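Local atomic coordinates of methylmalonyl-CoA carboxyltransferase 12S subunit (Propionibacterium freudenreichii, PDB entry 1ON3), a protein that catalyses the transfer of the carboxyl group of methylmalonyl-CoA to the biotin of the 1.3S subunit, forming propanoyl-CoA, as the hexameric core of transcarboxylase. Residues D291-I296 with Y305-A310; N233-A238 with A350-N355; C419-G424 with Q485-I490; G424-Y429 with A507-T512. All coordinates share one frame; numbering follows the deposited sequence. Where two conformers were deposited one is given.

Interaction 1 of 4, residues D291-I296 with Y305-A310; sequences DVRDVI and YLEVKA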
loop_
_atom_site.group_PDB
_atom_site.type_symbol
_atom_site.label_atom_id
_atom_site.label_comp_id
_atom_site.label_asym_id
_atom_site.label_seq_id
_atom_site.Cartn_x
_atom_site.Cartn_y
_atom_site.Cartn_z
ATOM N N ASP E 291 -4.201 -27.832 -40.716
ATOM C CA ASP E 291 -4.140 -28.058 -39.272
ATOM C C ASP E 291 -3.215 -26.998 -38.705
ATOM O O ASP E 291 -2.023 -26.997 -38.995
ATOM C CB ASP E 291 -3.573 -29.433 -38.947
ATOM C CG ASP E 291 -3.797 -29.822 -37.492
ATOM O OD1 ASP E 291 -3.684 -28.938 -36.613
ATOM O OD2 ASP E 291 -4.072 -31.013 -37.226
ATOM N N VAL E 292 -3.761 -26.096 -37.895
ATOM C CA VAL E 292 -2.961 -25.019 -37.336
ATOM C C VAL E 292 -1.843 -25.494 -36.405
ATOM O O VAL E 292 -0.902 -24.757 -36.137
ATOM C CB VAL E 292 -3.872 -23.987 -36.610
ATOM C CG1 VAL E 292 -4.415 -24.570 -35.305
ATOM C CG2 VAL E 292 -3.107 -22.696 -36.370
ATOM N N ARG E 293 -1.928 -26.728 -35.919
ATOM C CA ARG E 293 -0.883 -27.230 -35.039
ATOM C C ARG E 293 0.396 -27.471 -35.839
ATOM O O ARG E 293 1.470 -27.593 -35.267
ATOM C CB ARG E 293 -1.347 -28.502 -34.323
ATOM C CG ARG E 293 -2.447 -28.213 -33.281
ATOM C CD ARG E 293 -3.152 -29.484 -32.835
ATOM N NE ARG E 293 -3.884 -30.119 -33.936
ATOM C CZ ARG E 293 -4.828 -31.044 -33.770
ATOM N NH1 ARG E 293 -5.162 -31.444 -32.545
ATOM N NH2 ARG E 293 -5.429 -31.579 -34.826
ATOM N N ASP E 294 0.283 -27.539 -37.164
ATOM C CA ASP E 294 1.481 -27.705 -37.986
ATOM C C ASP E 294 2.266 -26.398 -37.934
ATOM O O ASP E 294 3.494 -26.391 -38.032
ATOM C CB ASP E 294 1.117 -28.064 -39.434
ATOM C CG ASP E 294 0.619 -29.488 -39.565
ATOM O OD1 ASP E 294 1.017 -30.339 -38.741
ATOM O OD2 ASP E 294 -0.157 -29.763 -40.489
ATOM N N VAL E 295 1.554 -25.285 -37.775
ATOM C CA VAL E 295 2.212 -23.994 -37.668
ATOM C C VAL E 295 2.844 -23.944 -36.280
ATOM O O VAL E 295 4.008 -23.572 -36.125
ATOM C CB VAL E 295 1.217 -22.828 -37.805
ATOM C CG1 VAL E 295 1.925 -21.514 -37.517
ATOM C CG2 VAL E 295 0.606 -22.821 -39.225
ATOM N N ILE E 296 2.072 -24.339 -35.272
ATOM C CA ILE E 296 2.562 -24.334 -33.897
ATOM C C ILE E 296 3.839 -25.156 -33.772
ATOM O O ILE E 296 4.817 -24.690 -33.203
ATOM C CB ILE E 296 1.493 -24.903 -32.911
ATOM C CG1 ILE E 296 0.272 -23.968 -32.882
ATOM C CG2 ILE E 296 2.108 -25.074 -31.499
ATOM C CD1 ILE E 296 -0.914 -24.466 -32.017
ATOM N N TYR E 305 4.398 -29.374 -27.506
ATOM C CA TYR E 305 3.274 -28.643 -26.945
ATOM C C TYR E 305 2.345 -29.618 -26.240
ATOM O O TYR E 305 2.289 -30.803 -26.576
ATOM C CB TYR E 305 2.515 -27.828 -28.025
ATOM C CG TYR E 305 1.908 -28.624 -29.168
ATOM C CD1 TYR E 305 2.632 -28.880 -30.334
ATOM C CD2 TYR E 305 0.603 -29.129 -29.077
ATOM C CE1 TYR E 305 2.069 -29.624 -31.385
ATOM C CE2 TYR E 305 0.037 -29.872 -30.115
ATOM C CZ TYR E 305 0.774 -30.116 -31.264
ATOM O OH TYR E 305 0.211 -30.858 -32.284
ATOM N N LEU E 306 1.656 -29.125 -25.224
ATOM C CA LEU E 306 0.709 -29.944 -24.479
ATOM C C LEU E 306 -0.649 -29.311 -24.737
ATOM O O LEU E 306 -0.931 -28.228 -24.230
ATOM C CB LEU E 306 1.030 -29.907 -22.981
ATOM C CG LEU E 306 -0.026 -30.588 -22.103
ATOM C CD1 LEU E 306 -0.047 -32.082 -22.397
ATOM C CD2 LEU E 306 0.272 -30.324 -20.636
ATOM N N GLU E 307 -1.481 -29.967 -25.541
ATOM C CA GLU E 307 -2.783 -29.405 -25.864
ATOM C C GLU E 307 -3.776 -29.562 -24.710
ATOM O O GLU E 307 -3.880 -30.638 -24.126
ATOM C CB GLU E 307 -3.337 -30.069 -27.134
ATOM C CG GLU E 307 -4.275 -29.168 -27.912
ATOM C CD GLU E 307 -4.793 -29.782 -29.206
ATOM O OE1 GLU E 307 -4.126 -30.678 -29.781
ATOM O OE2 GLU E 307 -5.875 -29.347 -29.659
ATOM N N VAL E 308 -4.479 -28.475 -24.390
ATOM C CA VAL E 308 -5.485 -28.454 -23.337
ATOM C C VAL E 308 -6.862 -28.590 -24.013
ATOM O O VAL E 308 -7.118 -27.946 -25.035
ATOM C CB VAL E 308 -5.405 -27.128 -22.539
ATOM C CG1 VAL E 308 -6.504 -27.077 -21.456
ATOM C CG2 VAL E 308 -4.015 -27.013 -21.894
ATOM N N LYS E 309 -7.730 -29.427 -23.442
ATOM C CA LYS E 309 -9.067 -29.680 -24.003
ATOM C C LYS E 309 -8.953 -30.043 -25.491
ATOM O O LYS E 309 -9.721 -29.559 -26.328
ATOM C CB LYS E 309 -9.980 -28.458 -23.811
ATOM C CG LYS E 309 -10.594 -28.437 -22.409
ATOM C CD LYS E 309 -11.500 -27.251 -22.105
ATOM C CE LYS E 309 -12.126 -27.464 -20.709
ATOM N NZ LYS E 309 -12.978 -26.344 -20.228
ATOM N N ALA E 310 -7.994 -30.914 -25.800
ATOM C CA ALA E 310 -7.748 -31.335 -27.184
ATOM C C ALA E 310 -8.944 -31.948 -27.896
ATOM O O ALA E 310 -9.040 -31.859 -29.120
ATOM C CB ALA E 310 -6.587 -32.310 -27.233
#
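R293, in the first turn of a helix, reaches across to the edge strand of a sheet and meets both E307 and Y305 there. Its NH1 donates to OE1 of E307 over 3.0 Å in a nearly straight salt bridge (162°), in the guanidinium plane and on the syn lone pair of the acceptor. The carboxylate stands almost upright to the guanidinium, the planes 82° apart. The other edge of the guanidinium is held by D291: NE bonds OD1 and NH2 bonds OD2 (2.8 Å), a side-on bidentate grip. D291 OD1 also accepts from R293 N at 2.9 Å, capping the start of the helix, so one carboxylate fixes both the backbone and the side-chain end of R293. A bend at chi3 (-65°) turns the guanidinium back toward D291.

The tight part of the contact is this chain of charges, D291 to R293 to E307, with the aliphatic stem of R293 against the phenol: CB lies 3.5 Å from Y305 OH. The hydrophobic side is looser, with buried I296 bringing its CG2 to 4.0 Å from Y305 CD1. R293, Y305 and E307 all remain partly accessible to solvent, whereas I296 is enclosed.

Helix 293-299 thus lies beside strand 305-308, the outermost strand of its sheet within the chain. V317 of the adjacent strand 316-323 touches both I296 and E307, L367 of strand 364-370 lies against V295 and I296, and Q334 binds D291.

Interaction 2 of 4, residues N233-A238 with A350-N355; sequences NIHFVA and AAEFVN
With CG beside its backbone N, the imidazole of H235 extends from the loop before strand 236-238 toward helix 344-359; E352 answers with CG anti to its own N (chi1 -176°) and an extended chain that carries its carboxylate out to the ring. The two side chains come from opposite directions and meet at the imidazole edge. H235 NE2 donates to E352 OE1 over 2.9 Å at 147°, with the oxygen near the ring plane. The donor lies 41° out of the carboxylate plane, and the two flat groups are moderately twisted against each other. A longer, weak bond runs from NE2 to E352 OE2 at 3.4 Å, so the carboxylate straddles the NE2-H unevenly. This is a His-carboxylate hydrogen bond in which NE2 is the donor nitrogen of the ring.

The opposite ring nitrogen, ND1, accepts from the backbone N of I192, which fixes the rotation of the imidazole, while OE1 also receives K309 in a salt bridge. A leucine in place of H235 would probably leave E352 with K309 but without its imidazole donor, and I192 N without its acceptor.

The contact spans the two halves of the chain: strand 236-238 is the outermost strand, within the chain, of the N-terminal sheet, and helix 344-359 packs beside the other sheet. F191 meets the H235 ring edge-to-face, and V308 of strand 305-308 touches H235, F236 and F353.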
loop_
_atom_site.group_PDB
_atom_site.type_symbol
_atom_site.label_atom_id
_atom_site.label_comp_id
_atom_site.label_asym_id
_atom_site.label_seq_id
_atom_site.Cartn_x
_atom_site.Cartn_y
_atom_site.Cartn_z
ATOM N N ASN E 233 -16.233 -30.184 -19.466
ATOM C CA ASN E 233 -15.801 -30.125 -18.059
ATOM C C ASN E 233 -14.340 -30.448 -17.751
ATOM O O ASN E 233 -13.862 -30.093 -16.672
ATOM C CB ASN E 233 -16.599 -31.105 -17.196
ATOM C CG ASN E 233 -18.068 -30.748 -17.053
ATOM O OD1 ASN E 233 -18.926 -31.642 -17.023
ATOM N ND2 ASN E 233 -18.368 -29.470 -16.931
ATOM N N ILE E 234 -13.643 -31.145 -18.645
ATOM C CA ILE E 234 -12.275 -31.548 -18.322
ATOM C C ILE E 234 -11.220 -31.134 -19.317
ATOM O O ILE E 234 -11.520 -30.766 -20.452
ATOM C CB ILE E 234 -12.173 -33.072 -18.095
ATOM C CG1 ILE E 234 -12.462 -33.821 -19.407
ATOM C CG2 ILE E 234 -13.166 -33.491 -16.998
ATOM C CD1 ILE E 234 -12.203 -35.321 -19.332
ATOM N N HIS E 235 -9.965 -31.247 -18.901
ATOM C CA HIS E 235 -8.873 -30.777 -19.737
ATOM C C HIS E 235 -7.977 -31.792 -20.392
ATOM O O HIS E 235 -7.362 -31.489 -21.418
ATOM C CB HIS E 235 -8.037 -29.788 -18.924
ATOM C CG HIS E 235 -8.859 -28.713 -18.287
ATOM N ND1 HIS E 235 -9.628 -28.936 -17.163
ATOM C CD2 HIS E 235 -9.100 -27.432 -18.659
ATOM C CE1 HIS E 235 -10.306 -27.840 -16.872
ATOM N NE2 HIS E 235 -10.005 -26.913 -17.768
ATOM N N PHE E 236 -7.894 -32.984 -19.805
ATOM C CA PHE E 236 -7.072 -34.047 -20.348
ATOM C C PHE E 236 -7.709 -35.399 -20.119
ATOM O O PHE E 236 -8.271 -35.650 -19.043
ATOM C CB PHE E 236 -5.675 -34.071 -19.685
ATOM C CG PHE E 236 -4.926 -32.770 -19.793
ATOM C CD1 PHE E 236 -5.051 -31.801 -18.814
ATOM C CD2 PHE E 236 -4.140 -32.497 -20.908
ATOM C CE1 PHE E 236 -4.405 -30.561 -18.939
ATOM C CE2 PHE E 236 -3.496 -31.272 -21.045
ATOM C CZ PHE E 236 -3.630 -30.304 -20.059
ATOM N N VAL E 237 -7.636 -36.259 -21.131
ATOM C CA VAL E 237 -8.131 -37.619 -20.990
ATOM C C VAL E 237 -6.881 -38.464 -20.904
ATOM O O VAL E 237 -5.972 -38.301 -21.712
ATOM C CB VAL E 237 -8.973 -38.095 -22.193
ATOM C CG1 VAL E 237 -9.256 -39.588 -22.073
ATOM C CG2 VAL E 237 -10.284 -37.352 -22.226
ATOM N N ALA E 238 -6.831 -39.347 -19.907
ATOM C CA ALA E 238 -5.693 -40.225 -19.698
ATOM C C ALA E 238 -6.153 -41.683 -19.771
ATOM O O ALA E 238 -7.216 -42.031 -19.261
ATOM C CB ALA E 238 -5.075 -39.946 -18.338
ATOM N N ALA E 350 -11.454 -20.984 -24.936
ATOM C CA ALA E 350 -10.445 -19.938 -25.054
ATOM C C ALA E 350 -10.367 -19.052 -23.814
ATOM O O ALA E 350 -9.284 -18.832 -23.258
ATOM C CB ALA E 350 -10.727 -19.079 -26.298
ATOM N N ALA E 351 -11.515 -18.551 -23.380
ATOM C CA ALA E 351 -11.578 -17.651 -22.226
ATOM C C ALA E 351 -10.990 -18.241 -20.947
ATOM O O ALA E 351 -10.245 -17.563 -20.238
ATOM C CB ALA E 351 -13.035 -17.209 -21.983
ATOM N N GLU E 352 -11.325 -19.498 -20.654
ATOM C CA GLU E 352 -10.818 -20.150 -19.445
ATOM C C GLU E 352 -9.290 -20.227 -19.513
ATOM O O GLU E 352 -8.605 -19.912 -18.540
ATOM C CB GLU E 352 -11.387 -21.570 -19.297
ATOM C CG GLU E 352 -10.944 -22.275 -17.976
ATOM C CD GLU E 352 -11.310 -23.760 -17.931
ATOM O OE1 GLU E 352 -11.056 -24.481 -18.922
ATOM O OE2 GLU E 352 -11.846 -24.212 -16.901
ATOM N N PHE E 353 -8.767 -20.637 -20.667
ATOM C CA PHE E 353 -7.321 -20.765 -20.854
ATOM C C PHE E 353 -6.650 -19.406 -20.688
ATOM O O PHE E 353 -5.632 -19.287 -20.004
ATOM C CB PHE E 353 -7.021 -21.334 -22.247
ATOM C CG PHE E 353 -5.571 -21.692 -22.472
ATOM C CD1 PHE E 353 -4.985 -22.756 -21.787
ATOM C CD2 PHE E 353 -4.801 -20.994 -23.409
ATOM C CE1 PHE E 353 -3.650 -23.130 -22.036
ATOM C CE2 PHE E 353 -3.462 -21.361 -23.663
ATOM C CZ PHE E 353 -2.893 -22.430 -22.977
ATOM N N VAL E 354 -7.215 -18.381 -21.322
ATOM C CA VAL E 354 -6.673 -17.028 -21.225
ATOM C C VAL E 354 -6.664 -16.540 -19.767
ATOM O O VAL E 354 -5.660 -16.018 -19.303
ATOM C CB VAL E 354 -7.485 -16.036 -22.095
ATOM C CG1 VAL E 354 -7.133 -14.583 -21.734
ATOM C CG2 VAL E 354 -7.203 -16.297 -23.588
ATOM N N ASN E 355 -7.766 -16.715 -19.037
ATOM C CA ASN E 355 -7.791 -16.270 -17.633
ATOM C C ASN E 355 -6.762 -17.017 -16.800
ATOM O O ASN E 355 -6.098 -16.423 -15.944
ATOM C CB ASN E 355 -9.174 -16.468 -16.999
ATOM C CG ASN E 355 -10.216 -15.533 -17.575
ATOM O OD1 ASN E 355 -9.908 -14.391 -17.932
ATOM N ND2 ASN E 355 -11.463 -16.002 -17.651
#

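Interaction 3 of 4, residues C419-G424 with Q485-I490; sequences CNRDLG and QVDDVI
R421 and D487 approach at about a right angle, yet their flat groups are nearly parallel but offset, the planes 19° apart. The meeting is forked at a single oxygen: both terminal nitrogens of R421 face D487 OD1, NH2 at 2.6 Å in a salt bridge and NH1 at 3.0 Å in a weak bond. OD1 lies at the guanidinium edge, tilted from its plane, and NH2 comes from 36° above the carboxylate plane at a bent 140°. R421 leaves its backbone with CG anti to N and then bends at chi2 and chi3, which folds the guanidinium down against the backbone of V486; NH2 lies 3.6 Å from V486 C. D487 OD1 serves a third donor, V428 N.

The backbones are also linked through a water, which accepts from R421 N at 2.8 Å and donates to Q485 O at 2.5 Å. A methionine at R421 would probably leave the D487 carboxylate with V428 N but without a compensating charge. In the conformer given, the amide of Q485 bonds I148 O of a second subunit; D422 pairs with K156 of that subunit.

This charged tie joins the loop before strand 427-430 to the approach to the short strand 488-489, in the C-terminal half of the crotonase-like carboxyltransferase fold, at subunit interfaces and with the side chain of Q485 about 11 Å from bound methylmalonyl-coenzyme A.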
loop_
_atom_site.group_PDB
_atom_site.type_symbol
_atom_site.label_atom_id
_atom_site.label_comp_id
_atom_site.label_asym_id
_atom_site.label_seq_id
_atom_site.Cartn_x
_atom_site.Cartn_y
_atom_site.Cartn_z
ATOM N N CYS E 419 -7.778 -11.215 -29.696
ATOM C CA CYS E 419 -6.841 -10.239 -29.156
ATOM C C CYS E 419 -6.020 -9.410 -30.144
ATOM O O CYS E 419 -4.862 -9.731 -30.415
ATOM C CB CYS E 419 -5.885 -10.939 -28.184
ATOM S SG CYS E 419 -5.048 -9.820 -27.050
ATOM N N ASN E 420 -6.608 -8.333 -30.665
ATOM C CA ASN E 420 -5.877 -7.461 -31.583
ATOM C C ASN E 420 -5.255 -6.349 -30.730
ATOM O O ASN E 420 -5.321 -6.403 -29.496
ATOM C CB ASN E 420 -6.831 -6.894 -32.646
ATOM C CG ASN E 420 -7.606 -5.691 -32.157
ATOM O OD1 ASN E 420 -8.047 -5.646 -31.007
ATOM N ND2 ASN E 420 -7.787 -4.707 -33.039
ATOM N N ARG E 421 -4.652 -5.340 -31.362
ATOM C CA ARG E 421 -4.023 -4.254 -30.611
ATOM C C ARG E 421 -4.975 -3.555 -29.649
ATOM O O ARG E 421 -4.595 -3.158 -28.546
ATOM C CB ARG E 421 -3.465 -3.207 -31.577
ATOM C CG ARG E 421 -2.945 -1.968 -30.893
ATOM C CD ARG E 421 -1.447 -2.022 -30.779
ATOM N NE ARG E 421 -0.846 -2.078 -32.106
ATOM C CZ ARG E 421 0.373 -2.547 -32.344
ATOM N NH1 ARG E 421 1.116 -3.001 -31.338
ATOM N NH2 ARG E 421 0.840 -2.577 -33.589
ATOM N N ASP E 422 -6.217 -3.383 -30.086
ATOM C CA ASP E 422 -7.205 -2.698 -29.278
ATOM C C ASP E 422 -7.553 -3.425 -27.988
ATOM O O ASP E 422 -7.991 -2.790 -27.028
ATOM C CB ASP E 422 -8.437 -2.408 -30.134
ATOM C CG ASP E 422 -8.095 -1.519 -31.332
ATOM O OD1 ASP E 422 -7.591 -0.405 -31.091
ATOM O OD2 ASP E 422 -8.306 -1.937 -32.494
ATOM N N LEU E 423 -7.373 -4.743 -27.947
ATOM C CA LEU E 423 -7.636 -5.454 -26.705
ATOM C C LEU E 423 -6.330 -5.640 -25.924
ATOM O O LEU E 423 -6.209 -6.506 -25.056
ATOM C CB LEU E 423 -8.330 -6.797 -26.951
ATOM C CG LEU E 423 -9.864 -6.667 -26.992
ATOM C CD1 LEU E 423 -10.293 -6.028 -28.312
ATOM C CD2 LEU E 423 -10.509 -8.036 -26.846
ATOM N N GLY E 424 -5.335 -4.826 -26.250
ATOM C CA GLY E 424 -4.090 -4.892 -25.511
ATOM C C GLY E 424 -2.959 -5.754 -26.024
ATOM O O GLY E 424 -1.983 -5.936 -25.300
ATOM N N GLN E 485 -2.528 -1.230 -37.167
ATOM C CA GLN E 485 -3.177 -2.364 -36.512
ATOM C C GLN E 485 -2.222 -3.543 -36.374
ATOM O O GLN E 485 -2.473 -4.468 -35.601
ATOM C CB GLN E 485 -4.469 -2.721 -37.252
ATOM C CG GLN E 485 -5.491 -1.591 -37.090
ATOM C CD GLN E 485 -6.882 -1.940 -37.559
ATOM O OE1 GLN E 485 -7.308 -3.088 -37.465
ATOM N NE2 GLN E 485 -7.611 -0.941 -38.045
ATOM N N VAL E 486 -1.129 -3.515 -37.130
ATOM C CA VAL E 486 -0.095 -4.541 -37.010
ATOM C C VAL E 486 1.254 -3.826 -36.963
ATOM O O VAL E 486 1.421 -2.770 -37.578
ATOM C CB VAL E 486 -0.095 -5.582 -38.187
ATOM C CG1 VAL E 486 -1.433 -6.316 -38.247
ATOM C CG2 VAL E 486 0.230 -4.905 -39.506
ATOM N N ASP E 487 2.198 -4.376 -36.200
ATOM C CA ASP E 487 3.532 -3.799 -36.084
ATOM C C ASP E 487 4.257 -3.850 -37.432
ATOM O O ASP E 487 5.011 -2.942 -37.782
ATOM C CB ASP E 487 4.408 -4.609 -35.116
ATOM C CG ASP E 487 3.986 -4.487 -33.662
ATOM O OD1 ASP E 487 2.780 -4.352 -33.387
ATOM O OD2 ASP E 487 4.883 -4.563 -32.789
ATOM N N ASP E 488 4.016 -4.921 -38.179
ATOM C CA ASP E 488 4.732 -5.139 -39.432
ATOM C C ASP E 488 4.070 -6.273 -40.216
ATOM O O ASP E 488 3.251 -7.016 -39.665
ATOM C CB ASP E 488 6.160 -5.544 -39.060
ATOM C CG ASP E 488 7.116 -5.555 -40.239
ATOM O OD1 ASP E 488 8.231 -6.088 -40.074
ATOM O OD2 ASP E 488 6.775 -5.026 -41.312
ATOM N N VAL E 489 4.401 -6.383 -41.503
ATOM C CA VAL E 489 3.903 -7.474 -42.342
ATOM C C VAL E 489 5.164 -8.324 -42.439
ATOM O O VAL E 489 6.232 -7.814 -42.774
ATOM C CB VAL E 489 3.469 -6.991 -43.742
ATOM C CG1 VAL E 489 2.954 -8.174 -44.569
ATOM C CG2 VAL E 489 2.379 -5.933 -43.606
ATOM N N ILE E 490 5.052 -9.612 -42.137
ATOM C CA ILE E 490 6.227 -10.471 -42.110
ATOM C C ILE E 490 6.251 -11.658 -43.050
ATOM O O ILE E 490 5.223 -12.133 -43.507
ATOM C CB ILE E 490 6.452 -11.049 -40.682
ATOM C CG1 ILE E 490 5.290 -11.982 -40.294
ATOM C CG2 ILE E 490 6.564 -9.918 -39.666
ATOM C CD1 ILE E 490 5.495 -12.724 -38.966
HETATM O O HOH W 1 -4.431 -5.180 -34.136
#

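Interaction 4 of 4, residues G424-Y429 with A507-T512; sequences GADAVY and ATKRQT
K509 and D426 reach each other from opposite directions, the lysine chain fully extended from one side and the carboxylate reaching from the other. Charge comes first: NZ forms a salt bridge to D426 OD2 at 2.8 Å, on the syn lone pair, and a weak bond to OD1 at 3.3 Å. With every torsion of K509 near 180°, its ammonium group is set at full length from the backbone, and CE follows it in, 3.4 Å from D426 OD1.

Water-mediated bonding gathers the surrounding polar groups. One water lies 2.7 Å from G424 O and 2.8 Å from D426 OD1, accepts from K509 NZ, and accepts from Q511 NE2 at 2.9 Å. Q511 OE1 adds a weak bond of its own to NZ.

Further partners complete both charges: V400 O accepts from the lysine, and K402 N donates to D426 OD2, so the buried pair is held by backbone as well as by each other.

The tail after helix 495-505 is thereby tied to the turn leading into strand 427-430, next to strand 402-407, whose K402 also bonds the backbone of D426. Y506 lies against D426, and L128 of a third subunit covers D426, K509 and Q511.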
loop_
_atom_site.group_PDB
_atom_site.type_symbol
_atom_site.label_atom_id
_atom_site.label_comp_id
_atom_site.label_asym_id
_atom_site.label_seq_id
_atom_site.Cartn_x
_atom_site.Cartn_y
_atom_site.Cartn_z
ATOM N N GLY E 424 -5.335 -4.826 -26.250
ATOM C CA GLY E 424 -4.090 -4.892 -25.511
ATOM C C GLY E 424 -2.959 -5.754 -26.024
ATOM O O GLY E 424 -1.983 -5.936 -25.300
ATOM N N ALA E 425 -3.067 -6.295 -27.236
ATOM C CA ALA E 425 -1.968 -7.091 -27.774
ATOM C C ALA E 425 -0.760 -6.160 -27.761
ATOM O O ALA E 425 -0.849 -5.009 -28.206
ATOM C CB ALA E 425 -2.261 -7.545 -29.211
ATOM N N ASP E 426 0.364 -6.646 -27.240
ATOM C CA ASP E 426 1.571 -5.830 -27.177
ATOM C C ASP E 426 2.302 -5.786 -28.515
ATOM O O ASP E 426 2.965 -4.800 -28.833
ATOM C CB ASP E 426 2.496 -6.359 -26.093
ATOM C CG ASP E 426 1.859 -6.288 -24.735
ATOM O OD1 ASP E 426 1.684 -5.170 -24.219
ATOM O OD2 ASP E 426 1.515 -7.353 -24.192
ATOM N N ALA E 427 2.191 -6.863 -29.285
ATOM C CA ALA E 427 2.815 -6.926 -30.605
ATOM C C ALA E 427 1.888 -7.701 -31.526
ATOM O O ALA E 427 1.359 -8.747 -31.142
ATOM C CB ALA E 427 4.180 -7.627 -30.528
ATOM N N VAL E 428 1.676 -7.184 -32.735
ATOM C CA VAL E 428 0.815 -7.866 -33.688
ATOM C C VAL E 428 1.518 -7.959 -35.042
ATOM O O VAL E 428 2.042 -6.959 -35.539
ATOM C CB VAL E 428 -0.526 -7.127 -33.867
ATOM C CG1 VAL E 428 -1.416 -7.911 -34.785
ATOM C CG2 VAL E 428 -1.225 -6.935 -32.504
ATOM N N TYR E 429 1.549 -9.152 -35.629
ATOM C CA TYR E 429 2.188 -9.305 -36.937
ATOM C C TYR E 429 1.221 -9.909 -37.932
ATOM O O TYR E 429 0.399 -10.754 -37.574
ATOM C CB TYR E 429 3.421 -10.206 -36.859
ATOM C CG TYR E 429 4.407 -9.783 -35.817
ATOM C CD1 TYR E 429 4.421 -10.394 -34.569
ATOM C CD2 TYR E 429 5.274 -8.712 -36.040
ATOM C CE1 TYR E 429 5.264 -9.947 -33.555
ATOM C CE2 TYR E 429 6.131 -8.252 -35.021
ATOM C CZ TYR E 429 6.109 -8.880 -33.780
ATOM O OH TYR E 429 6.897 -8.435 -32.741
ATOM N N ALA E 507 9.185 -9.210 -21.561
ATOM C CA ALA E 507 9.388 -10.015 -20.363
ATOM C C ALA E 507 9.364 -9.101 -19.144
ATOM O O ALA E 507 9.199 -9.560 -18.021
ATOM C CB ALA E 507 10.722 -10.768 -20.439
ATOM N N THR E 508 9.523 -7.799 -19.355
ATOM C CA THR E 508 9.499 -6.883 -18.225
ATOM C C THR E 508 8.233 -6.039 -18.200
ATOM O O THR E 508 8.171 -5.031 -17.512
ATOM C CB THR E 508 10.736 -5.952 -18.233
ATOM O OG1 THR E 508 10.826 -5.286 -19.497
ATOM C CG2 THR E 508 12.000 -6.756 -18.004
ATOM N N LYS E 509 7.216 -6.453 -18.956
ATOM C CA LYS E 509 5.956 -5.721 -18.988
ATOM C C LYS E 509 5.324 -5.608 -17.594
ATOM O O LYS E 509 5.192 -6.600 -16.882
ATOM C CB LYS E 509 4.959 -6.413 -19.918
ATOM C CG LYS E 509 3.585 -5.751 -19.959
ATOM C CD LYS E 509 2.616 -6.557 -20.838
ATOM C CE LYS E 509 1.234 -5.916 -20.893
ATOM N NZ LYS E 509 0.309 -6.760 -21.711
ATOM N N ARG E 510 4.953 -4.393 -17.210
ATOM C CA ARG E 510 4.293 -4.145 -15.933
ATOM C C ARG E 510 3.084 -3.293 -16.289
ATOM O O ARG E 510 3.210 -2.103 -16.574
ATOM C CB ARG E 510 5.222 -3.403 -14.968
ATOM C CG ARG E 510 6.208 -4.322 -14.258
ATOM C CD ARG E 510 5.451 -5.350 -13.426
ATOM N NE ARG E 510 6.311 -6.371 -12.826
ATOM C CZ ARG E 510 6.987 -7.290 -13.511
ATOM N NH1 ARG E 510 6.918 -7.328 -14.836
ATOM N NH2 ARG E 510 7.723 -8.187 -12.866
ATOM N N GLN E 511 1.916 -3.922 -16.283
ATOM C CA GLN E 511 0.669 -3.263 -16.645
ATOM C C GLN E 511 -0.317 -3.348 -15.495
ATOM O O GLN E 511 -0.537 -4.420 -14.937
ATOM C CB GLN E 511 0.089 -3.951 -17.873
ATOM C CG GLN E 511 -1.078 -3.243 -18.509
ATOM C CD GLN E 511 -1.449 -3.884 -19.821
ATOM O OE1 GLN E 511 -1.863 -5.043 -19.859
ATOM N NE2 GLN E 511 -1.282 -3.142 -20.918
ATOM N N THR E 512 -0.917 -2.217 -15.160
ATOM C CA THR E 512 -1.866 -2.145 -14.060
ATOM C C THR E 512 -3.317 -2.011 -14.520
ATOM O O THR E 512 -3.589 -1.638 -15.658
ATOM C CB THR E 512 -1.520 -0.966 -13.142
ATOM O OG1 THR E 512 -1.457 0.238 -13.918
ATOM C CG2 THR E 512 -0.171 -1.208 -12.465
HETATM O O HOH W 2 -0.845 -4.396 -23.441
#

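In the fold
Interactions 1 and 2 meet at K309, whose ammonium joins E352 and whose backbone N probably bonds H235 O; interaction 1 is nested in the loop that interaction 2 closes. Interaction 2, its centre about 3 Å from the chain's centre, ties the two halves through a histidine-carboxylate bond; interaction 1, centred about 14 Å from that point, is a partly accessible charge network. Interactions 3 and 4, centred about 26 and 23 Å from it, are more peripheral yet buried against other subunits. They share G424, cross along the chain, and serve neighbouring strands, 488-489 and 427-430, of the sheet that interaction 1 reaches at its other edge. Both combine an ion pair with a bridging water.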